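Local coordinates for uncharacterized protein (Bacteroides eggerthii, PDB 4FTD) that is of unknown function but joins an immunoglobulin-like domain to a six-bladed beta-propeller and may take part in carbohydrate metabolism, at residues L23-N28 with V51-S56; T83-Q88 with K104-V109; V151-T156 with G188-N193; N301-G306 with A339-V344; D309-S314 with V323-G328. All blocks are in the same frame, centred on the assembly; numbering follows the deposited sequence.

Contact 1: L23-N28 with V51-S56; sequences LNAGAN and VETDFS
Thr53 holds the backbone of Ala25 and Gly26 with both branches of its side chain. Its OG1 accepts the N-H of Gly26 at 3.0 Å (N to OG1) in a bent bond, 142° at the hydrogen, which is the one direct hydrogen bond between segments 23-28 and 51-56. Its methyl CG2 rests against Ala25 CA at 3.9 Å. The first torsion, -60°, divides the two jobs: OG1 lies beside the residue's own backbone N, and CG2 stands anti to it. The hydroxyl is also hydrogen-bonded to Asp50 O, so two partners hold it. A valine here lacks the hydroxyl and would probably leave Gly26 N-H and the Asp50 carbonyl without their shared partner. One residue along, Ala27 CB meets Glu52 CB at 3.7 Å, a small apolar touch at the exposed end. Water 1 adds a bridge: it accepts from Asp54 N at 2.9 Å and donates to the carbonyl oxygens of Asn24 and Gly26. Behind this first shell, Asp54 OD1 forms an Asx turn with Ser56 N and also takes Ser56 OG at 2.6 Å, the two donors using its anti and syn sides. The Phe55 ring carries Thr53 CB above one face, toward its rim. Asn24 ties its amide to Ser59 N and Ala57 O. The pair sits at one end of the immunoglobulin-like domain, where the chain turns a corner at Leu23 between strands 17-22 and 24-25: Leu23 bonds to Ser59 of strand 58-64, Ala25 to Lys31 of strand 31-38, and Thr53 packs on Leu58.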
# COMPACT_ATOMS: atom_id res chain seq x y z
N LEU A 23 6.70 -21.79 36.57
CA LEU A 23 6.06 -23.09 36.33
C LEU A 23 4.59 -22.98 35.91
O LEU A 23 4.02 -23.93 35.36
CB LEU A 23 6.19 -23.95 37.59
CG LEU A 23 7.58 -24.21 38.15
CD1 LEU A 23 7.38 -24.88 39.53
CD2 LEU A 23 8.41 -25.10 37.21
N ASN A 24 3.97 -21.82 36.10
CA ASN A 24 2.51 -21.72 35.94
C ASN A 24 2.01 -20.52 35.10
O ASN A 24 1.06 -19.84 35.48
CB ASN A 24 1.83 -21.78 37.32
CG ASN A 24 2.15 -20.60 38.21
OD1 ASN A 24 3.14 -19.90 38.00
ND2 ASN A 24 1.35 -20.40 39.25
N ALA A 25 2.64 -20.33 33.94
CA ALA A 25 2.23 -19.30 32.96
C ALA A 25 1.05 -19.85 32.16
O ALA A 25 0.68 -21.01 32.31
CB ALA A 25 3.39 -18.91 32.04
N GLY A 26 0.44 -18.99 31.36
CA GLY A 26 -0.67 -19.34 30.49
C GLY A 26 -2.02 -19.29 31.15
O GLY A 26 -2.11 -19.29 32.37
N ALA A 27 -3.07 -19.29 30.31
CA ALA A 27 -4.47 -19.27 30.77
C ALA A 27 -4.77 -20.42 31.75
O ALA A 27 -5.51 -20.24 32.72
CB ALA A 27 -5.45 -19.34 29.58
N ASN A 28 -4.18 -21.58 31.51
CA ASN A 28 -4.38 -22.76 32.33
C ASN A 28 -3.34 -22.98 33.43
O ASN A 28 -3.36 -24.03 34.06
CB ASN A 28 -4.46 -23.98 31.44
CG ASN A 28 -5.63 -23.92 30.52
OD1 ASN A 28 -6.72 -23.48 30.91
ND2 ASN A 28 -5.44 -24.34 29.30
N VAL A 51 -1.45 -13.01 28.06
CA VAL A 51 -2.19 -11.99 28.83
C VAL A 51 -3.24 -12.61 29.76
O VAL A 51 -3.63 -11.97 30.71
CB VAL A 51 -2.84 -10.94 27.89
CG1 VAL A 51 -1.78 -10.23 27.05
CG2 VAL A 51 -3.85 -11.61 26.96
N GLU A 52 -3.65 -13.86 29.51
CA GLU A 52 -4.58 -14.59 30.37
C GLU A 52 -3.90 -15.26 31.60
O GLU A 52 -4.58 -15.89 32.39
CB GLU A 52 -5.34 -15.69 29.58
CG GLU A 52 -6.06 -15.24 28.32
CD GLU A 52 -5.19 -15.26 27.05
OE1 GLU A 52 -3.94 -15.35 27.13
OE2 GLU A 52 -5.76 -15.15 25.95
N THR A 53 -2.60 -15.12 31.76
CA THR A 53 -1.87 -15.70 32.88
C THR A 53 -2.29 -15.05 34.18
O THR A 53 -2.49 -13.84 34.21
CB THR A 53 -0.37 -15.43 32.71
OG1 THR A 53 0.07 -16.04 31.49
CG2 THR A 53 0.42 -15.96 33.94
N ASP A 54 -2.46 -15.84 35.23
CA ASP A 54 -2.73 -15.30 36.58
C ASP A 54 -1.36 -14.87 37.12
O ASP A 54 -0.58 -15.66 37.68
CB ASP A 54 -3.46 -16.31 37.48
CG ASP A 54 -3.79 -15.75 38.86
OD1 ASP A 54 -3.30 -14.66 39.22
OD2 ASP A 54 -4.53 -16.42 39.60
N PHE A 55 -1.08 -13.57 36.92
CA PHE A 55 0.19 -12.93 37.33
C PHE A 55 0.28 -12.68 38.83
O PHE A 55 1.35 -12.33 39.32
CB PHE A 55 0.37 -11.58 36.63
CG PHE A 55 0.56 -11.67 35.15
CD1 PHE A 55 1.81 -11.93 34.62
CD2 PHE A 55 -0.49 -11.42 34.28
CE1 PHE A 55 2.00 -12.00 33.25
CE2 PHE A 55 -0.32 -11.49 32.91
CZ PHE A 55 0.93 -11.78 32.39
N SER A 56 -0.82 -12.85 39.56
CA SER A 56 -0.84 -12.57 41.00
C SER A 56 -0.08 -13.57 41.86
O SER A 56 0.32 -13.22 42.98
CB SER A 56 -2.29 -12.44 41.50
OG SER A 56 -2.93 -13.70 41.59
O HOH W 1 -1.61 -18.63 35.12

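Contact 2: T83-Q88 with K104-V109; sequences TNEKTQ and KVRKRV
Lys86 and Val105 form an antiparallel hydrogen-bonded pair, Lys86 N to Val105 O at 3.0 Å with Val105 N returning to Lys86 O, between the non-hydrogen-bonded pairs Glu85-Arg106 and Thr87-Lys104. Past them the register is carried on by a nearly straight bond, 170° at the hydrogen, from Lys107 N to Asn84 O at 2.7 Å. On the face of Glu85, Thr87, Lys104 and Arg106, the carboxylate of Glu85 lies across the end of Lys104: OE2 is 3.4 Å from CE and forms a long salt bridge to NZ. Arg106 runs alongside Glu85, its CG 3.7 Å from Glu85 CB, but its guanidinium goes on to Phe46 O and the C-terminal carboxylate of Asp453. These strands, 85-93 and 98-106, are a beta hairpin of the immunoglobulin-like domain, and the contact lies at its open end. There Lys107 stretches out fully (chi2 174°) to place NZ at Thr83 O, a weak bond of 2.9 Å; Asp80 O is its stronger partner. The amide of Asn84 crosses this chain at about a right angle, with OD1 bridged through water 2 to Arg108 O, while Val109 CG2 touches Asn84 CG at 3.9 Å. On the opposite face, Val105 packs on Leu49 and Tyr77.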
# COMPACT_ATOMS: atom_id res chain seq x y z
N THR A 83 -1.00 -2.11 31.90
CA THR A 83 0.45 -2.34 32.03
C THR A 83 0.88 -3.62 31.36
O THR A 83 0.25 -4.65 31.59
CB THR A 83 0.82 -2.43 33.52
OG1 THR A 83 0.25 -1.30 34.20
CG2 THR A 83 2.33 -2.44 33.75
N ASN A 84 1.95 -3.57 30.55
CA ASN A 84 2.52 -4.79 29.90
C ASN A 84 3.77 -5.39 30.53
O ASN A 84 4.22 -6.45 30.09
CB ASN A 84 2.76 -4.58 28.39
CG ASN A 84 1.46 -4.37 27.64
OD1 ASN A 84 0.53 -5.17 27.75
ND2 ASN A 84 1.37 -3.28 26.91
N GLU A 85 4.32 -4.73 31.54
CA GLU A 85 5.46 -5.27 32.27
C GLU A 85 5.53 -4.81 33.72
O GLU A 85 4.98 -3.78 34.10
CB GLU A 85 6.78 -4.99 31.55
CG GLU A 85 7.27 -3.57 31.60
CD GLU A 85 8.62 -3.43 30.92
OE1 GLU A 85 8.71 -3.75 29.71
OE2 GLU A 85 9.58 -3.00 31.59
N LYS A 86 6.23 -5.62 34.53
CA LYS A 86 6.44 -5.35 35.94
C LYS A 86 7.74 -6.01 36.37
O LYS A 86 8.00 -7.15 36.01
CB LYS A 86 5.25 -5.88 36.77
CG LYS A 86 5.38 -5.60 38.25
CD LYS A 86 4.12 -5.85 39.06
CE LYS A 86 4.40 -5.63 40.54
NZ LYS A 86 3.22 -5.23 41.35
N THR A 87 8.53 -5.29 37.16
CA THR A 87 9.79 -5.78 37.75
C THR A 87 9.59 -5.90 39.28
O THR A 87 8.89 -5.10 39.87
CB THR A 87 10.95 -4.83 37.44
OG1 THR A 87 11.10 -4.75 36.02
CG2 THR A 87 12.27 -5.31 38.01
N GLN A 88 10.16 -6.95 39.87
CA GLN A 88 10.16 -7.25 41.31
C GLN A 88 11.60 -7.73 41.63
O GLN A 88 12.31 -8.24 40.76
CB GLN A 88 9.26 -8.45 41.68
CG GLN A 88 7.76 -8.33 41.47
CD GLN A 88 7.13 -7.47 42.54
OE1 GLN A 88 7.22 -6.26 42.49
NE2 GLN A 88 6.51 -8.10 43.52
N LYS A 104 12.02 -9.18 35.64
CA LYS A 104 10.99 -8.54 34.82
C LYS A 104 10.10 -9.59 34.16
O LYS A 104 10.60 -10.53 33.53
CB LYS A 104 11.63 -7.65 33.75
CG LYS A 104 10.62 -6.80 32.96
CD LYS A 104 11.28 -6.11 31.77
CE LYS A 104 12.27 -5.05 32.21
NZ LYS A 104 12.87 -4.37 31.04
N VAL A 105 8.79 -9.42 34.33
CA VAL A 105 7.79 -10.26 33.68
C VAL A 105 6.97 -9.34 32.74
O VAL A 105 6.56 -8.25 33.15
CB VAL A 105 6.87 -11.00 34.67
CG1 VAL A 105 5.76 -11.72 33.91
CG2 VAL A 105 7.66 -12.02 35.51
N ARG A 106 6.75 -9.82 31.51
CA ARG A 106 6.11 -9.06 30.44
C ARG A 106 4.95 -9.81 29.80
O ARG A 106 5.01 -11.03 29.68
CB ARG A 106 7.16 -8.79 29.37
CG ARG A 106 8.32 -7.95 29.87
CD ARG A 106 9.36 -7.75 28.80
NE ARG A 106 10.02 -9.01 28.49
CZ ARG A 106 10.55 -9.33 27.31
NH1 ARG A 106 10.48 -8.50 26.28
NH2 ARG A 106 11.13 -10.52 27.13
N LYS A 107 3.90 -9.06 29.42
CA LYS A 107 2.73 -9.59 28.72
C LYS A 107 3.02 -9.58 27.23
O LYS A 107 3.72 -8.69 26.72
CB LYS A 107 1.45 -8.73 28.91
CG LYS A 107 0.83 -8.69 30.31
CD LYS A 107 -0.32 -7.68 30.40
CE LYS A 107 -0.82 -7.55 31.83
NZ LYS A 107 -1.94 -6.57 31.96
N ARG A 108 2.42 -10.53 26.52
CA ARG A 108 2.45 -10.49 25.06
C ARG A 108 1.68 -9.28 24.56
O ARG A 108 0.68 -8.90 25.16
CB ARG A 108 1.86 -11.75 24.47
CG ARG A 108 2.77 -12.93 24.68
CD ARG A 108 2.08 -14.19 24.29
NE ARG A 108 1.72 -14.14 22.88
CZ ARG A 108 0.77 -14.87 22.33
NH1 ARG A 108 0.03 -15.73 23.05
NH2 ARG A 108 0.54 -14.74 21.03
N VAL A 109 2.16 -8.70 23.46
CA VAL A 109 1.56 -7.52 22.86
C VAL A 109 1.24 -7.91 21.41
O VAL A 109 2.16 -8.17 20.65
CB VAL A 109 2.54 -6.33 22.92
CG1 VAL A 109 2.00 -5.14 22.14
CG2 VAL A 109 2.83 -5.98 24.37
O HOH W 2 -0.71 -6.97 25.97

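Contact 3: V151-T156 with G188-N193; sequences VSRPTT and GTYDYN
Arg153 reaches past Tyr192 to lie flat on Tyr190. From CB, the chain leaves with CG beside the backbone N and passes Tyr192, whose ring atom CE1 is 3.8 Å from CG. CD comes next, 3.4 Å from Tyr192 O, a carbonyl oxygen buried by this contact without a hydrogen-bonding partner. A bend at chi3 (-76°) then swings the head over Tyr190. NE donates to water 4, which lies in the guanidinium plane at its edge and close to Asn193 OD1. CZ sits 3.7 Å from the Tyr190 ring centroid, with the two planes only 6° apart: a cation-pi stack, NH1 over the ring centre and NH2 nearest CE2. A leucine in its place would probably leave the Tyr190 face without its stacked charge and water 4 without its donor. Around this arm, Tyr192 CE1 lies 3.5 Å from Ser152 O, and Pro154 CD meets the edge of the same ring, 3.8 Å from OH. Val151 CG1 rests on Asn193 O at 3.5 Å, and water 3 lies within bonding distance of the carbonyls of both Val151 and Asn193. The contact bridges two successive propeller sheets, strand 147-152 of one and strand 190-198 of the next. Arg139 on strand 138-143 touches Arg153, Tyr190 and Asn193, while Leu204 on strand 201-207 packs against Val151 and Tyr192.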
# COMPACT_ATOMS: atom_id res chain seq x y z
N VAL A 151 1.76 0.05 -20.97
CA VAL A 151 0.96 0.62 -22.07
C VAL A 151 1.96 1.37 -22.95
O VAL A 151 2.01 2.59 -22.98
CB VAL A 151 -0.21 1.51 -21.60
CG1 VAL A 151 -1.05 1.94 -22.81
CG2 VAL A 151 -1.03 0.76 -20.56
N SER A 152 2.76 0.61 -23.66
CA SER A 152 3.78 1.19 -24.51
C SER A 152 3.26 1.49 -25.92
O SER A 152 2.58 0.70 -26.52
CB SER A 152 4.99 0.25 -24.61
OG SER A 152 4.60 -1.04 -25.01
N ARG A 153 3.51 2.71 -26.37
CA ARG A 153 3.28 3.08 -27.76
C ARG A 153 4.63 2.78 -28.46
O ARG A 153 5.69 3.02 -27.90
CB ARG A 153 2.95 4.56 -27.89
CG ARG A 153 1.52 4.90 -27.46
CD ARG A 153 1.25 6.35 -27.80
NE ARG A 153 1.93 7.17 -26.81
CZ ARG A 153 2.58 8.32 -27.03
NH1 ARG A 153 2.73 8.84 -28.24
NH2 ARG A 153 3.14 8.94 -26.00
N PRO A 154 4.57 2.24 -29.67
CA PRO A 154 5.78 1.77 -30.31
C PRO A 154 6.73 2.90 -30.73
O PRO A 154 6.33 3.81 -31.41
CB PRO A 154 5.28 1.00 -31.52
CG PRO A 154 3.86 1.42 -31.73
CD PRO A 154 3.35 1.89 -30.42
N THR A 155 8.00 2.77 -30.40
CA THR A 155 8.96 3.81 -30.74
C THR A 155 10.35 3.22 -30.80
O THR A 155 10.57 2.10 -30.30
CB THR A 155 8.84 5.03 -29.75
OG1 THR A 155 9.57 6.08 -30.31
CG2 THR A 155 9.40 4.76 -28.37
N THR A 156 11.27 3.92 -31.45
CA THR A 156 12.63 3.41 -31.58
C THR A 156 13.24 3.18 -30.19
O THR A 156 12.89 3.90 -29.26
CB THR A 156 13.50 4.33 -32.43
OG1 THR A 156 14.72 3.64 -32.69
CG2 THR A 156 13.78 5.71 -31.68
N GLY A 188 -7.93 8.37 -32.35
CA GLY A 188 -7.53 9.29 -31.33
C GLY A 188 -6.17 9.84 -31.70
O GLY A 188 -5.52 9.34 -32.58
N THR A 189 -5.78 10.94 -31.07
CA THR A 189 -4.43 11.49 -31.21
C THR A 189 -3.35 10.48 -30.82
O THR A 189 -2.31 10.37 -31.50
CB THR A 189 -4.32 12.80 -30.38
OG1 THR A 189 -5.37 13.66 -30.82
CG2 THR A 189 -2.94 13.48 -30.54
N TYR A 190 -3.57 9.72 -29.75
CA TYR A 190 -2.79 8.50 -29.49
C TYR A 190 -3.76 7.36 -29.50
O TYR A 190 -4.90 7.46 -29.00
CB TYR A 190 -2.04 8.46 -28.14
CG TYR A 190 -1.13 9.64 -27.79
CD1 TYR A 190 -0.60 10.48 -28.73
CD2 TYR A 190 -0.71 9.82 -26.44
CE1 TYR A 190 0.25 11.53 -28.38
CE2 TYR A 190 0.14 10.88 -26.08
CZ TYR A 190 0.62 11.73 -27.06
OH TYR A 190 1.44 12.82 -26.75
N ASP A 191 -3.35 6.26 -30.08
CA ASP A 191 -4.23 5.08 -30.13
C ASP A 191 -4.55 4.53 -28.73
O ASP A 191 -5.55 3.91 -28.51
CB ASP A 191 -3.54 3.98 -30.90
CG ASP A 191 -3.41 4.27 -32.40
OD1 ASP A 191 -4.17 5.06 -32.97
OD2 ASP A 191 -2.51 3.65 -32.99
N TYR A 192 -3.57 4.62 -27.84
CA TYR A 192 -3.70 4.25 -26.44
C TYR A 192 -2.68 5.08 -25.63
O TYR A 192 -1.67 5.56 -26.15
CB TYR A 192 -3.57 2.76 -26.19
CG TYR A 192 -2.66 2.09 -27.19
CD1 TYR A 192 -1.28 2.19 -27.06
CD2 TYR A 192 -3.18 1.40 -28.26
CE1 TYR A 192 -0.44 1.65 -28.01
CE2 TYR A 192 -2.33 0.81 -29.23
CZ TYR A 192 -0.98 0.96 -29.08
OH TYR A 192 -0.10 0.44 -29.94
N ASN A 193 -2.99 5.22 -24.35
CA ASN A 193 -2.24 6.04 -23.44
C ASN A 193 -2.36 5.55 -22.03
O ASN A 193 -1.38 5.10 -21.46
CB ASN A 193 -2.66 7.49 -23.57
CG ASN A 193 -1.68 8.46 -22.89
OD1 ASN A 193 -0.48 8.33 -23.07
ND2 ASN A 193 -2.19 9.46 -22.14
O HOH W 3 1.20 5.05 -22.34
O HOH W 4 1.82 7.16 -24.00

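Contact 4: N301-G306 with A339-V344; sequences NVYRVG and AVAPKV
The Tyr303 ring fills the hollow between the Lys343 side chain, over its face, and Ala341, at its edge. Lys343, extended beyond CG (chi2 -166°), brings CE over the ring centre, 3.6 Å from the centroid and 9° off the normal, as a CH-pi contact with NZ adding a cation-pi component. Ala341 CA lies in the plane of the ring, 3.7 Å from CE2. At the root of the ring, Tyr303 CB presses on Pro342 O at 3.3 Å. Asn301 also lies outside the corner at Ala341, CB 4.0 Å from Pro342 CD and OD1 taking a weak bond from Ala341 N at 3.0 Å. At the far end Val305 CG2 and Val344 CG2 meet methyl to methyl, 4.2 Å apart. The axes of strands 301-304 and 342-344 run 9° from parallel with a closest approach of 6.7 Å, too wide for direct backbone pairing; water 5 spans Tyr303 O and Pro342 O, and water 6 spans Gly306 N and Val344 O. Lys343 NZ is held by Asp415 and Thr414 O, with a glycerol about 4 Å from the side chain. Strand 300-304 belongs to one propeller sheet and strand 342-347 to the next, and Tyr303 also touches Ser250 and Asn252 on strand 250-253.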
# COMPACT_ATOMS: atom_id res chain seq x y z
N ASN A 301 -5.74 12.14 -10.19
CA ASN A 301 -6.46 10.90 -10.08
C ASN A 301 -7.52 11.00 -9.03
O ASN A 301 -7.37 11.73 -8.09
CB ASN A 301 -5.54 9.76 -9.65
CG ASN A 301 -4.47 9.37 -10.69
OD1 ASN A 301 -3.33 9.74 -10.54
ND2 ASN A 301 -4.85 8.62 -11.74
N VAL A 302 -8.52 10.16 -9.20
CA VAL A 302 -9.71 10.04 -8.34
C VAL A 302 -9.98 8.53 -8.12
O VAL A 302 -10.40 7.83 -9.06
CB VAL A 302 -10.96 10.73 -8.97
CG1 VAL A 302 -12.18 10.55 -8.05
CG2 VAL A 302 -10.76 12.24 -9.19
N TYR A 303 -9.76 8.04 -6.90
CA TYR A 303 -9.91 6.62 -6.59
C TYR A 303 -10.81 6.38 -5.38
O TYR A 303 -10.68 7.01 -4.31
CB TYR A 303 -8.54 5.92 -6.36
CG TYR A 303 -7.77 5.67 -7.64
CD1 TYR A 303 -8.23 4.78 -8.60
CD2 TYR A 303 -6.56 6.25 -7.87
CE1 TYR A 303 -7.56 4.56 -9.79
CE2 TYR A 303 -5.88 6.06 -9.04
CZ TYR A 303 -6.36 5.20 -10.00
OH TYR A 303 -5.65 5.01 -11.15
N ARG A 304 -11.75 5.46 -5.59
CA ARG A 304 -12.74 5.05 -4.60
C ARG A 304 -12.10 4.49 -3.33
O ARG A 304 -11.17 3.75 -3.40
CB ARG A 304 -13.67 4.00 -5.20
CG ARG A 304 -14.93 3.73 -4.40
CD ARG A 304 -15.89 2.88 -5.21
NE ARG A 304 -17.04 2.52 -4.40
CZ ARG A 304 -17.96 1.60 -4.72
NH1 ARG A 304 -17.89 0.91 -5.86
NH2 ARG A 304 -18.96 1.36 -3.88
N VAL A 305 -12.61 4.91 -2.19
CA VAL A 305 -12.18 4.38 -0.89
C VAL A 305 -12.98 3.12 -0.62
O VAL A 305 -14.18 3.19 -0.39
CB VAL A 305 -12.45 5.41 0.20
CG1 VAL A 305 -12.15 4.84 1.60
CG2 VAL A 305 -11.59 6.62 -0.08
N GLY A 306 -12.33 1.96 -0.68
CA GLY A 306 -12.99 0.69 -0.39
C GLY A 306 -14.22 0.45 -1.24
O GLY A 306 -14.20 0.72 -2.44
N ALA A 339 1.87 13.81 -4.59
CA ALA A 339 1.27 12.50 -4.45
C ALA A 339 0.06 12.44 -5.38
O ALA A 339 -0.83 13.29 -5.36
CB ALA A 339 0.84 12.22 -3.02
N VAL A 340 0.08 11.44 -6.23
CA VAL A 340 -0.97 11.13 -7.17
C VAL A 340 -1.31 9.63 -7.03
O VAL A 340 -0.73 8.91 -6.23
CB VAL A 340 -0.62 11.54 -8.64
CG1 VAL A 340 -0.37 13.06 -8.73
CG2 VAL A 340 0.57 10.78 -9.21
N ALA A 341 -2.34 9.21 -7.76
CA ALA A 341 -2.88 7.84 -7.68
C ALA A 341 -3.14 7.34 -6.22
O ALA A 341 -2.69 6.27 -5.86
CB ALA A 341 -1.96 6.89 -8.45
N PRO A 342 -3.87 8.11 -5.40
CA PRO A 342 -4.11 7.77 -3.97
C PRO A 342 -5.05 6.59 -3.77
O PRO A 342 -6.25 6.69 -4.10
CB PRO A 342 -4.73 9.06 -3.39
CG PRO A 342 -5.39 9.69 -4.57
CD PRO A 342 -4.59 9.33 -5.77
N LYS A 343 -4.52 5.46 -3.27
CA LYS A 343 -5.32 4.27 -3.02
C LYS A 343 -5.27 3.86 -1.56
O LYS A 343 -4.20 3.76 -0.97
CB LYS A 343 -4.86 3.10 -3.91
CG LYS A 343 -4.98 3.39 -5.40
CD LYS A 343 -4.85 2.17 -6.32
CE LYS A 343 -5.04 2.58 -7.78
NZ LYS A 343 -4.87 1.44 -8.76
N VAL A 344 -6.44 3.62 -0.98
CA VAL A 344 -6.54 3.16 0.41
C VAL A 344 -6.49 1.64 0.44
O VAL A 344 -7.27 1.00 -0.22
CB VAL A 344 -7.82 3.67 1.08
CG1 VAL A 344 -7.96 3.09 2.50
CG2 VAL A 344 -7.84 5.19 1.08
O HOH W 5 -8.49 5.97 -2.76
O HOH W 6 -9.80 1.38 -1.44

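Contact 5: D309-S314 with V323-G328; sequences DQYLWS and VDESLG
Tyr311 and Val323 are joined by two backbone hydrogen bonds, Tyr311 N to Val323 O at 3.0 Å and Val323 N to Tyr311 O, as an antiparallel hydrogen-bonded pair. Apolar contacts follow from it. Val323 splits its methyls: CG2 lies 3.9 Å from Tyr311 CB, and CG1 meets the edge of the Trp313 ring at CE3. Trp313 extends with CG anti to the backbone N (chi1 173°), and Leu327 CD2 stands over the centre of its six-membered ring, 4.0 Å from the centroid and 4° off the normal, a CH-pi contact. Glu325 CB packs 3.5 Å from Tyr311 CE1, the two side chains running the same way. Water links their ends, for water 8 bonds both Tyr311 OH and Glu325 OE1, and water 7 joins Asp309 O to Glu325 N. The type I turn from Asp324 to Leu327 is closed by Leu327 N to Asp324 O, and Asp324 OD1 braces it and the following residue, accepting Ser326 N, an Asx turn, and Gly328 N at 2.8 Å, from opposite faces of the carboxylate. The rings and methyls are apolar and buried, lying toward Phe271 and Val302 of the propeller blade, with Trp313 NE1 bonded to Thr300; the carboxylates at the turn pair with lysines, Glu325 with Lys273 and Asp324 with Lys330, which would be expected to stabilise their negative charge.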
# COMPACT_ATOMS: atom_id res chain seq x y z
N ASP A 309 -19.06 5.13 -0.79
CA ASP A 309 -19.46 6.14 -1.81
C ASP A 309 -18.52 7.39 -1.85
O ASP A 309 -18.87 8.41 -2.45
CB ASP A 309 -20.96 6.51 -1.65
CG ASP A 309 -21.33 7.01 -0.21
OD1 ASP A 309 -20.46 7.11 0.69
OD2 ASP A 309 -22.53 7.28 0.04
N GLN A 310 -17.35 7.30 -1.22
CA GLN A 310 -16.36 8.39 -1.22
C GLN A 310 -15.07 8.00 -1.93
O GLN A 310 -14.76 6.83 -2.11
CB GLN A 310 -16.02 8.78 0.19
CG GLN A 310 -17.20 9.27 0.99
CD GLN A 310 -16.80 9.64 2.39
OE1 GLN A 310 -16.05 8.89 3.05
NE2 GLN A 310 -17.26 10.81 2.87
N TYR A 311 -14.35 9.03 -2.37
CA TYR A 311 -13.16 8.89 -3.22
C TYR A 311 -12.06 9.81 -2.72
O TYR A 311 -12.34 10.77 -1.99
CB TYR A 311 -13.49 9.30 -4.68
CG TYR A 311 -14.55 8.44 -5.33
CD1 TYR A 311 -15.91 8.52 -4.93
CD2 TYR A 311 -14.22 7.52 -6.32
CE1 TYR A 311 -16.86 7.70 -5.51
CE2 TYR A 311 -15.18 6.71 -6.90
CZ TYR A 311 -16.50 6.80 -6.49
OH TYR A 311 -17.42 5.96 -7.06
N LEU A 312 -10.83 9.52 -3.13
CA LEU A 312 -9.71 10.39 -2.82
C LEU A 312 -9.27 10.99 -4.15
O LEU A 312 -9.08 10.31 -5.12
CB LEU A 312 -8.58 9.65 -2.14
CG LEU A 312 -8.78 9.09 -0.74
CD1 LEU A 312 -7.44 8.49 -0.31
CD2 LEU A 312 -9.25 10.18 0.23
N TRP A 313 -9.17 12.32 -4.18
CA TRP A 313 -8.70 13.05 -5.33
C TRP A 313 -7.39 13.72 -4.96
O TRP A 313 -7.28 14.31 -3.89
CB TRP A 313 -9.73 14.12 -5.68
CG TRP A 313 -9.34 15.10 -6.75
CD1 TRP A 313 -8.58 14.87 -7.86
CD2 TRP A 313 -9.79 16.45 -6.85
NE1 TRP A 313 -8.48 16.00 -8.62
CE2 TRP A 313 -9.24 16.98 -8.05
CE3 TRP A 313 -10.59 17.28 -6.05
CZ2 TRP A 313 -9.45 18.29 -8.46
CZ3 TRP A 313 -10.82 18.60 -6.47
CH2 TRP A 313 -10.25 19.09 -7.66
N SER A 314 -6.40 13.58 -5.82
CA SER A 314 -5.19 14.36 -5.71
C SER A 314 -4.60 14.67 -7.09
O SER A 314 -5.00 14.08 -8.13
CB SER A 314 -4.15 13.71 -4.79
OG SER A 314 -3.41 12.69 -5.45
N VAL A 323 -13.48 13.32 -1.28
CA VAL A 323 -14.58 13.91 -2.05
C VAL A 323 -15.74 12.93 -2.24
O VAL A 323 -15.56 11.74 -2.09
CB VAL A 323 -14.08 14.37 -3.44
CG1 VAL A 323 -12.93 15.38 -3.29
CG2 VAL A 323 -13.62 13.19 -4.27
N ASP A 324 -16.93 13.43 -2.55
CA ASP A 324 -18.08 12.57 -2.89
C ASP A 324 -17.98 12.14 -4.36
O ASP A 324 -17.02 12.51 -5.04
CB ASP A 324 -19.43 13.28 -2.55
CG ASP A 324 -19.66 14.56 -3.33
OD1 ASP A 324 -19.20 14.68 -4.51
OD2 ASP A 324 -20.32 15.46 -2.77
N GLU A 325 -18.94 11.38 -4.88
CA GLU A 325 -18.81 10.89 -6.28
C GLU A 325 -19.01 11.98 -7.37
O GLU A 325 -18.83 11.71 -8.54
CB GLU A 325 -19.64 9.63 -6.56
CG GLU A 325 -21.14 9.80 -6.76
CD GLU A 325 -21.77 8.57 -7.42
OE1 GLU A 325 -21.37 7.45 -7.09
OE2 GLU A 325 -22.66 8.73 -8.28
N SER A 326 -19.35 13.21 -6.96
CA SER A 326 -19.42 14.38 -7.84
C SER A 326 -18.23 15.30 -7.67
O SER A 326 -18.25 16.44 -8.14
CB SER A 326 -20.70 15.18 -7.53
OG SER A 326 -21.79 14.37 -7.91
N LEU A 327 -17.21 14.81 -6.97
CA LEU A 327 -16.01 15.57 -6.65
C LEU A 327 -16.25 16.75 -5.70
O LEU A 327 -15.43 17.66 -5.62
CB LEU A 327 -15.32 16.03 -7.94
CG LEU A 327 -13.87 15.59 -8.06
CD1 LEU A 327 -13.88 14.09 -8.35
CD2 LEU A 327 -13.20 16.38 -9.17
N GLY A 328 -17.36 16.74 -4.96
CA GLY A 328 -17.59 17.74 -3.92
C GLY A 328 -16.62 17.48 -2.78
O GLY A 328 -16.54 16.35 -2.30
O HOH W 7 -20.64 10.32 -2.84
O HOH W 8 -19.65 5.86 -5.62

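In the fold
Contacts 1 and 2 belong to the immunoglobulin-like domain, 12 Å apart between centres; they touch where Phe55 packs on Val105 and Lys107, and strand 98-106 lies in the sheet that also holds 58-64. Contacts 3, 4 and 5 belong to the propeller, with contact 3 about 66 Å from contact 1 between centres. Contacts 3 and 4 each bridge successive blade sheets, while contact 5 closes within one blade and is nested in the loop closed by contact 4. Contact 4 uses strand 300-304 and contact 5 its neighbour 311-315 in the same sheet, their centres 9 Å apart. Along the chain the small domain is thus completed first, then the ring of blades.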